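Local coordinates for protein aminotransferase AspB (Helicobacter pylori 26695, PDB 3EZS) that probably acts as a pyridoxal 5'-phosphate-dependent transaminase of the class I and II aminotransferase family, transferring amino groups between substrates, at residues V94-P99 with E122-F127; P109-P114 with I128-L133. One frame throughout, in Å; residues are numbered along the deposited sequence.

Contact 1. Residues V94-P99 with E122-F127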
ATOM      1  N   VAL A  94      -1.180  -8.048  -0.928  1.00 41.68           N
ATOM      2  CA  VAL A  94      -2.002  -8.830  -1.841  1.00 41.50           C
ATOM      3  C   VAL A  94      -2.743  -9.897  -1.047  1.00 41.88           C
ATOM      4  O   VAL A  94      -3.941 -10.087  -1.261  1.00 42.72           O
ATOM      5  CB  VAL A  94      -1.198  -9.567  -2.958  1.00 44.02           C
ATOM      6  CG1 VAL A  94      -2.167 -10.110  -4.016  1.00 41.90           C
ATOM      7  CG2 VAL A  94      -0.149  -8.684  -3.600  1.00 42.81           C
ATOM      8  N   LEU A  95      -2.030 -10.592  -0.153  1.00 40.53           N
ATOM      9  CA  LEU A  95      -2.624 -11.647   0.699  1.00 41.50           C
ATOM     10  C   LEU A  95      -3.698 -11.075   1.619  1.00 41.90           C
ATOM     11  O   LEU A  95      -4.679 -11.747   1.966  1.00 42.57           O
ATOM     12  CB  LEU A  95      -1.541 -12.354   1.550  1.00 41.21           C
ATOM     13  CG  LEU A  95      -0.517 -13.268   0.851  1.00 41.66           C
ATOM     14  CD1 LEU A  95       0.703 -13.599   1.758  1.00 36.59           C
ATOM     15  CD2 LEU A  95      -1.230 -14.537   0.383  1.00 41.71           C
ATOM     16  N   PHE A  96      -3.532  -9.814   2.002  1.00 42.63           N
ATOM     17  CA  PHE A  96      -4.495  -9.190   2.873  1.00 40.66           C
ATOM     18  C   PHE A  96      -5.726  -8.684   2.134  1.00 41.47           C
ATOM     19  O   PHE A  96      -6.849  -8.871   2.607  1.00 42.67           O
ATOM     20  CB  PHE A  96      -3.878  -8.027   3.646  1.00 40.18           C
ATOM     21  CG  PHE A  96      -4.870  -7.344   4.557  1.00 40.60           C
ATOM     22  CD1 PHE A  96      -5.276  -7.960   5.728  1.00 42.26           C
ATOM     23  CD2 PHE A  96      -5.448  -6.143   4.209  1.00 39.70           C
ATOM     24  CE1 PHE A  96      -6.201  -7.371   6.554  1.00 40.68           C
ATOM     25  CE2 PHE A  96      -6.376  -5.551   5.032  1.00 39.29           C
ATOM     26  CZ  PHE A  96      -6.752  -6.168   6.210  1.00 43.26           C
ATOM     27  N   ASN A  97      -5.529  -8.024   0.995  1.00 42.07           N
ATOM     28  CA  ASN A  97      -6.669  -7.396   0.305  1.00 40.93           C
ATOM     29  C   ASN A  97      -7.308  -8.185  -0.808  1.00 39.62           C
ATOM     30  O   ASN A  97      -8.444  -7.885  -1.173  1.00 41.72           O
ATOM     31  CB  ASN A  97      -6.346  -5.946  -0.151  1.00 40.56           C
ATOM     32  CG  ASN A  97      -5.349  -5.887  -1.291  1.00 42.65           C
ATOM     33  OD1 ASN A  97      -5.517  -6.560  -2.298  1.00 43.04           O
ATOM     34  ND2 ASN A  97      -4.302  -5.071  -1.135  1.00 35.83           N
ATOM     35  N   PHE A  98      -6.637  -9.180  -1.362  1.00 40.06           N
ATOM     36  CA  PHE A  98      -7.261  -9.917  -2.467  1.00 42.20           C
ATOM     37  C   PHE A  98      -8.577 -10.583  -2.022  1.00 41.91           C
ATOM     38  O   PHE A  98      -9.572 -10.510  -2.731  1.00 39.59           O
ATOM     39  CB  PHE A  98      -6.312 -10.935  -3.121  1.00 42.73           C
ATOM     40  CG  PHE A  98      -6.867 -11.543  -4.389  1.00 46.22           C
ATOM     41  CD1 PHE A  98      -6.812 -10.836  -5.590  1.00 46.27           C
ATOM     42  CD2 PHE A  98      -7.448 -12.805  -4.387  1.00 45.15           C
ATOM     43  CE1 PHE A  98      -7.321 -11.368  -6.748  1.00 46.83           C
ATOM     44  CE2 PHE A  98      -7.978 -13.343  -5.566  1.00 40.85           C
ATOM     45  CZ  PHE A  98      -7.909 -12.625  -6.740  1.00 46.85           C
ATOM     46  N   PRO A  99      -8.583 -11.235  -0.846  1.00 41.84           N
ATOM     47  CA  PRO A  99      -9.866 -11.832  -0.420  1.00 41.88           C
ATOM     48  C   PRO A  99     -11.025 -10.825  -0.275  1.00 42.78           C
ATOM     49  O   PRO A  99     -12.149 -11.171  -0.621  1.00 42.60           O
ATOM     50  CB  PRO A  99      -9.519 -12.477   0.925  1.00 41.87           C
ATOM     51  CG  PRO A  99      -7.984 -12.704   0.862  1.00 41.02           C
ATOM     52  CD  PRO A  99      -7.498 -11.499   0.118  1.00 41.36           C
ATOM     53  N   GLU A 122      -5.327 -14.806   8.551  1.00 42.36           N
ATOM     54  CA  GLU A 122      -6.429 -14.604   9.501  1.00 42.16           C
ATOM     55  C   GLU A 122      -6.918 -13.157   9.515  1.00 41.55           C
ATOM     56  O   GLU A 122      -8.125 -12.893   9.679  1.00 40.17           O
ATOM     57  CB  GLU A 122      -5.996 -14.979  10.907  1.00 42.57           C
ATOM     58  CG  GLU A 122      -7.121 -14.952  11.901  1.00 44.68           C
ATOM     59  CD  GLU A 122      -6.656 -15.299  13.266  1.00 40.37           C
ATOM     60  OE1 GLU A 122      -5.906 -14.490  13.824  1.00 44.28           O
ATOM     61  OE2 GLU A 122      -7.068 -16.354  13.795  1.00 43.67           O
ATOM     62  N   GLY A 123      -5.974 -12.228   9.396  1.00 40.84           N
ATOM     63  CA  GLY A 123      -6.299 -10.816   9.308  1.00 41.48           C
ATOM     64  C   GLY A 123      -7.187 -10.554   8.092  1.00 40.52           C
ATOM     65  O   GLY A 123      -8.169  -9.813   8.174  1.00 39.12           O
ATOM     66  N   ALA A 124      -6.822 -11.167   6.972  1.00 38.32           N
ATOM     67  CA  ALA A 124      -7.559 -11.062   5.734  1.00 38.12           C
ATOM     68  C   ALA A 124      -9.008 -11.513   5.911  1.00 41.17           C
ATOM     69  O   ALA A 124      -9.936 -10.826   5.467  1.00 43.17           O
ATOM     70  CB  ALA A 124      -6.856 -11.904   4.645  1.00 38.80           C
ATOM     71  N   ALA A 125      -9.195 -12.667   6.565  1.00 41.72           N
ATOM     72  CA  ALA A 125     -10.527 -13.216   6.843  1.00 41.11           C
ATOM     73  C   ALA A 125     -11.324 -12.316   7.775  1.00 40.68           C
ATOM     74  O   ALA A 125     -12.534 -12.165   7.628  1.00 41.16           O
ATOM     75  CB  ALA A 125     -10.396 -14.623   7.458  1.00 41.98           C
ATOM     76  N   LYS A 126     -10.659 -11.748   8.771  1.00 41.88           N
ATOM     77  CA  LYS A 126     -11.339 -10.841   9.697  1.00 43.89           C
ATOM     78  C   LYS A 126     -11.810  -9.578   8.977  1.00 44.06           C
ATOM     79  O   LYS A 126     -12.922  -9.123   9.189  1.00 42.14           O
ATOM     80  CB  LYS A 126     -10.416 -10.426  10.843  1.00 45.72           C
ATOM     81  CG  LYS A 126     -10.211 -11.455  11.941  1.00 46.42           C
ATOM     82  CD  LYS A 126      -9.241 -10.872  12.954  1.00 51.45           C
ATOM     83  CE  LYS A 126      -9.177 -11.673  14.220  1.00 56.81           C
ATOM     84  NZ  LYS A 126      -8.304 -10.934  15.155  1.00 56.94           N
ATOM     85  N   PHE A 127     -10.956  -9.032   8.111  1.00 44.87           N
ATOM     86  CA  PHE A 127     -11.285  -7.803   7.384  1.00 47.34           C
ATOM     87  C   PHE A 127     -12.532  -7.916   6.497  1.00 48.37           C
ATOM     88  O   PHE A 127     -13.290  -6.948   6.379  1.00 48.61           O
ATOM     89  CB  PHE A 127     -10.083  -7.320   6.568  1.00 48.96           C
ATOM     90  CG  PHE A 127     -10.266  -5.952   5.958  1.00 51.93           C
ATOM     91  CD1 PHE A 127     -10.674  -4.869   6.742  1.00 53.26           C
ATOM     92  CD2 PHE A 127      -9.970  -5.730   4.620  1.00 56.02           C
ATOM     93  CE1 PHE A 127     -10.825  -3.609   6.193  1.00 54.06           C
ATOM     94  CE2 PHE A 127     -10.109  -4.454   4.061  1.00 58.10           C
ATOM     95  CZ  PHE A 127     -10.537  -3.399   4.851  1.00 54.03           C
TER
HETATM   96  O   HOH W   1      -9.521  -9.279   3.138  1.00 35.33           O

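Contact 2. Residues P109-P114 with I128-L133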
ATOM      1  N   PRO A 109     -19.104 -15.116   3.878  1.00 44.88           N
ATOM      2  CA  PRO A 109     -18.066 -15.830   3.158  1.00 42.41           C
ATOM      3  C   PRO A 109     -17.257 -16.747   4.067  1.00 41.00           C
ATOM      4  O   PRO A 109     -17.180 -16.503   5.264  1.00 40.09           O
ATOM      5  CB  PRO A 109     -17.209 -14.710   2.582  1.00 43.84           C
ATOM      6  CG  PRO A 109     -17.410 -13.555   3.511  1.00 43.61           C
ATOM      7  CD  PRO A 109     -18.815 -13.675   3.993  1.00 46.66           C
ATOM      8  N   THR A 110     -16.703 -17.811   3.488  1.00 41.30           N
ATOM      9  CA  THR A 110     -15.906 -18.796   4.215  1.00 40.89           C
ATOM     10  C   THR A 110     -14.551 -18.980   3.550  1.00 39.87           C
ATOM     11  O   THR A 110     -14.483 -19.283   2.360  1.00 40.71           O
ATOM     12  CB  THR A 110     -16.594 -20.149   4.241  1.00 43.33           C
ATOM     13  OG1 THR A 110     -17.920 -20.002   4.781  1.00 44.39           O
ATOM     14  CG2 THR A 110     -15.763 -21.141   5.074  1.00 41.08           C
ATOM     15  N   ILE A 111     -13.478 -18.796   4.318  1.00 38.23           N
ATOM     16  CA  ILE A 111     -12.135 -18.926   3.805  1.00 38.84           C
ATOM     17  C   ILE A 111     -11.450 -20.111   4.492  1.00 40.39           C
ATOM     18  O   ILE A 111     -11.646 -20.334   5.689  1.00 38.83           O
ATOM     19  CB  ILE A 111     -11.337 -17.633   4.038  1.00 40.65           C
ATOM     20  CG1 ILE A 111     -12.017 -16.449   3.335  1.00 39.77           C
ATOM     21  CG2 ILE A 111      -9.899 -17.783   3.548  1.00 39.76           C
ATOM     22  CD1 ILE A 111     -11.296 -15.093   3.601  1.00 40.04           C
ATOM     23  N   ALA A 112     -10.676 -20.885   3.729  1.00 40.59           N
ATOM     24  CA  ALA A 112      -9.925 -22.015   4.295  1.00 41.09           C
ATOM     25  C   ALA A 112      -8.443 -21.730   4.178  1.00 38.37           C
ATOM     26  O   ALA A 112      -7.995 -21.171   3.183  1.00 39.64           O
ATOM     27  CB  ALA A 112     -10.265 -23.326   3.596  1.00 41.72           C
ATOM     28  N   TYR A 113      -7.698 -22.062   5.223  1.00 39.65           N
ATOM     29  CA  TYR A 113      -6.235 -21.940   5.203  1.00 40.08           C
ATOM     30  C   TYR A 113      -5.633 -22.914   6.215  1.00 39.73           C
ATOM     31  O   TYR A 113      -6.330 -23.356   7.129  1.00 38.64           O
ATOM     32  CB  TYR A 113      -5.759 -20.489   5.414  1.00 39.62           C
ATOM     33  CG  TYR A 113      -6.359 -19.745   6.594  1.00 41.70           C
ATOM     34  CD1 TYR A 113      -7.566 -19.068   6.467  1.00 40.28           C
ATOM     35  CD2 TYR A 113      -5.697 -19.670   7.815  1.00 38.20           C
ATOM     36  CE1 TYR A 113      -8.110 -18.369   7.535  1.00 42.80           C
ATOM     37  CE2 TYR A 113      -6.236 -18.973   8.887  1.00 36.16           C
ATOM     38  CZ  TYR A 113      -7.443 -18.328   8.742  1.00 41.03           C
ATOM     39  OH  TYR A 113      -7.991 -17.632   9.801  1.00 44.46           O
ATOM     40  N   PRO A 114      -4.335 -23.253   6.064  1.00 41.86           N
ATOM     41  CA  PRO A 114      -3.777 -24.230   7.008  1.00 41.75           C
ATOM     42  C   PRO A 114      -3.551 -23.690   8.429  1.00 42.56           C
ATOM     43  O   PRO A 114      -3.669 -22.480   8.676  1.00 43.00           O
ATOM     44  CB  PRO A 114      -2.445 -24.649   6.360  1.00 42.19           C
ATOM     45  CG  PRO A 114      -2.417 -24.000   5.003  1.00 40.21           C
ATOM     46  CD  PRO A 114      -3.324 -22.816   5.082  1.00 41.06           C
ATOM     47  N   ILE A 128     -12.754  -9.089   5.895  1.00 47.31           N
ATOM     48  CA  ILE A 128     -13.949  -9.317   5.061  1.00 45.75           C
ATOM     49  C   ILE A 128     -15.032 -10.080   5.872  1.00 45.69           C
ATOM     50  O   ILE A 128     -16.009 -10.559   5.321  1.00 47.37           O
ATOM     51  CB  ILE A 128     -13.560 -10.012   3.699  1.00 45.94           C
ATOM     52  CG1 ILE A 128     -14.703  -9.963   2.660  1.00 51.59           C
ATOM     53  CG2 ILE A 128     -13.063 -11.466   3.935  1.00 39.25           C
ATOM     54  CD1 ILE A 128     -15.268  -8.555   2.328  1.00 44.73           C
ATOM     55  N   LYS A 129     -14.859 -10.163   7.189  1.00 46.24           N
ATOM     56  CA  LYS A 129     -15.821 -10.809   8.092  1.00 46.17           C
ATOM     57  C   LYS A 129     -16.193 -12.221   7.651  1.00 45.65           C
ATOM     58  O   LYS A 129     -17.360 -12.593   7.624  1.00 47.01           O
ATOM     59  CB  LYS A 129     -17.077  -9.945   8.242  1.00 46.58           C
ATOM     60  CG  LYS A 129     -16.790  -8.494   8.601  1.00 48.02           C
ATOM     61  CD  LYS A 129     -18.069  -7.756   8.949  1.00 49.51           C
ATOM     62  CE  LYS A 129     -17.819  -6.292   9.310  1.00 55.28           C
ATOM     63  NZ  LYS A 129     -17.407  -5.427   8.157  1.00 57.91           N
ATOM     64  N   ALA A 130     -15.177 -13.006   7.321  1.00 44.44           N
ATOM     65  CA  ALA A 130     -15.354 -14.364   6.858  1.00 43.50           C
ATOM     66  C   ALA A 130     -15.152 -15.377   7.973  1.00 43.29           C
ATOM     67  O   ALA A 130     -14.413 -15.137   8.940  1.00 43.48           O
ATOM     68  CB  ALA A 130     -14.348 -14.663   5.721  1.00 43.30           C
ATOM     69  N   LYS A 131     -15.813 -16.516   7.805  1.00 42.99           N
ATOM     70  CA  LYS A 131     -15.639 -17.678   8.657  1.00 44.16           C
ATOM     71  C   LYS A 131     -14.342 -18.364   8.182  1.00 43.95           C
ATOM     72  O   LYS A 131     -14.120 -18.511   6.978  1.00 42.75           O
ATOM     73  CB  LYS A 131     -16.807 -18.633   8.462  1.00 43.91           C
ATOM     74  CG  LYS A 131     -16.751 -19.874   9.349  1.00 50.40           C
ATOM     75  CD  LYS A 131     -17.755 -20.939   8.916  1.00 49.18           C
ATOM     76  CE  LYS A 131     -17.459 -22.280   9.616  1.00 54.57           C
ATOM     77  NZ  LYS A 131     -18.260 -23.404   9.050  1.00 54.02           N
ATOM     78  N   SER A 132     -13.483 -18.747   9.129  1.00 43.11           N
ATOM     79  CA  SER A 132     -12.226 -19.418   8.823  1.00 41.40           C
ATOM     80  C   SER A 132     -12.373 -20.920   9.062  1.00 40.56           C
ATOM     81  O   SER A 132     -12.882 -21.323  10.089  1.00 39.72           O
ATOM     82  CB  SER A 132     -11.092 -18.882   9.707  1.00 42.89           C
ATOM     83  OG  SER A 132     -10.753 -17.546   9.397  1.00 40.34           O
ATOM     84  N   LEU A 133     -11.943 -21.728   8.097  1.00 40.33           N
ATOM     85  CA  LEU A 133     -11.902 -23.180   8.216  1.00 38.93           C
ATOM     86  C   LEU A 133     -10.429 -23.520   8.242  1.00 39.11           C
ATOM     87  O   LEU A 133      -9.734 -23.364   7.238  1.00 41.17           O
ATOM     88  CB  LEU A 133     -12.574 -23.851   7.021  1.00 39.81           C
ATOM     89  CG  LEU A 133     -14.088 -23.887   6.971  1.00 42.05           C
ATOM     90  CD1 LEU A 133     -14.548 -24.475   5.634  1.00 49.42           C
ATOM     91  CD2 LEU A 133     -14.648 -24.701   8.139  1.00 46.59           C
TER

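Contact 1. Residues V94-P99 with E122-F127
Phe96 and Ala124 meet in a buried helix-helix packing contact, where helix 92-102 and helix 120-127 lie side by side on one face of the large mixed sheet. The segment axes approach to 8.1 Å and cross at -27°, a close spacing consistent with the small residues Gly123 and Ala124 at the interface. The methyl of Ala124 rests against the backbone of the partner helix, with its CB 3.5 Å from Leu95 O, and Pro99 CG packs on the same methyl from one turn further on. With CG anti to the backbone N (chi1 179°), the Phe96 ring reaches across to the second helix. Its CE1 lies 3.5 Å from Gly123 O, and its CZ comes equally near to Phe127 CG. The two phenyl planes are inclined by only 25°, but they are slid apart, with centroids 5.0 Å from each other, so overlap is slight. In the aminotransferase fold these helices flank the central sheet beside the dimer interface: Leu260 of the second subunit packs on Phe96, and Phe127 meets both Phe256 and Phe127 of that subunit. No direct hydrogen bond joins the two segments. Instead, a water donates to Phe96 O and to Ala124 O, each at 2.8 Å, bridging two carbonyls that cannot bond to each other; it also sits at the edge of the Phe127 ring, in its plane.

Contact 2. Residues P109-P114 with I128-L133
Ile128 meets Ile111 just beyond the end of helix 120-127, its CG2 branch touching Ile111 CD1 at 4.0 Å with the two side chains crossing at about a right angle. Lys129 then takes positive phi as the C-prime residue of a Schellman motif, turning the chain out of the helix; its ammonium group makes a cation-pi contact with Phe104 of the second subunit. At Ala130 the methyl packs against both Pro109 CG and Ile111 CD1, the latter at 3.7 Å. Pairing proper starts with Lys131, whose N donates to Pro109 O in the carbonyl plane, while its O receives Ile111 N at 2.8 Å in an almost linear approach to the carbonyl (C=O...N 177°). The aliphatic base of Lys131 runs beside Thr110, both side chains pointing the same way. Ser132 projects to the other face, the one bearing Ile111. There its OG hydrogen-bonds to Tyr113 OH at 2.8 Å, lying at the ring's edge near its plane. The tyrosine reaches back toward Ser132 because its CG stands between the backbone N and the carbonyl carbon (chi1 50°). Leu133 returns to the face of Thr110 and Ala112, bringing CD1 to 3.6 Å from Thr110 CG2. Its N bonds to Ile111 O, and its O accepts Tyr113 N in a longer bond of 3.1 Å. Successive bonds thus alternate in direction, and CA-H...O contacts, such as Ala112 CA to Leu133 O at 3.2 Å, support the pairing between them. On its other side strand 110-115 adjoins strand 157-160, whereas strand 131-136 is outermost in this chain's sheet. Parallel neighbours joined through an intervening helix form a beta-alpha-beta crossover, here at the margin of the large sheet of the aminotransferase fold.

Contacts 1 and 2, with centres about 9 Å apart, share the unit strand 110-115, helix 120-127, strand 131-136: contact 2 pairs its strands, and contact 1 packs its helix against helix 92-102, which precedes the unit in the chain. Ala125 sits at their junction. Its O probably accepts a hydrogen bond from Ala130 N at 2.8 Å, joining helix end to strand approach, while Ala125 CA lies 3.8 Å from Ile111 CD1 and Ala125 CB lies 3.5 Å from Ser132 OG. Tyr113 OH also packs against Glu122 CA at 3.4 Å. Both helices lie on the same face of the sheet, and Ile111 of strand 110-115 is touched by Pro99 of one and Ala125 of the other; both contacts also reach the second subunit.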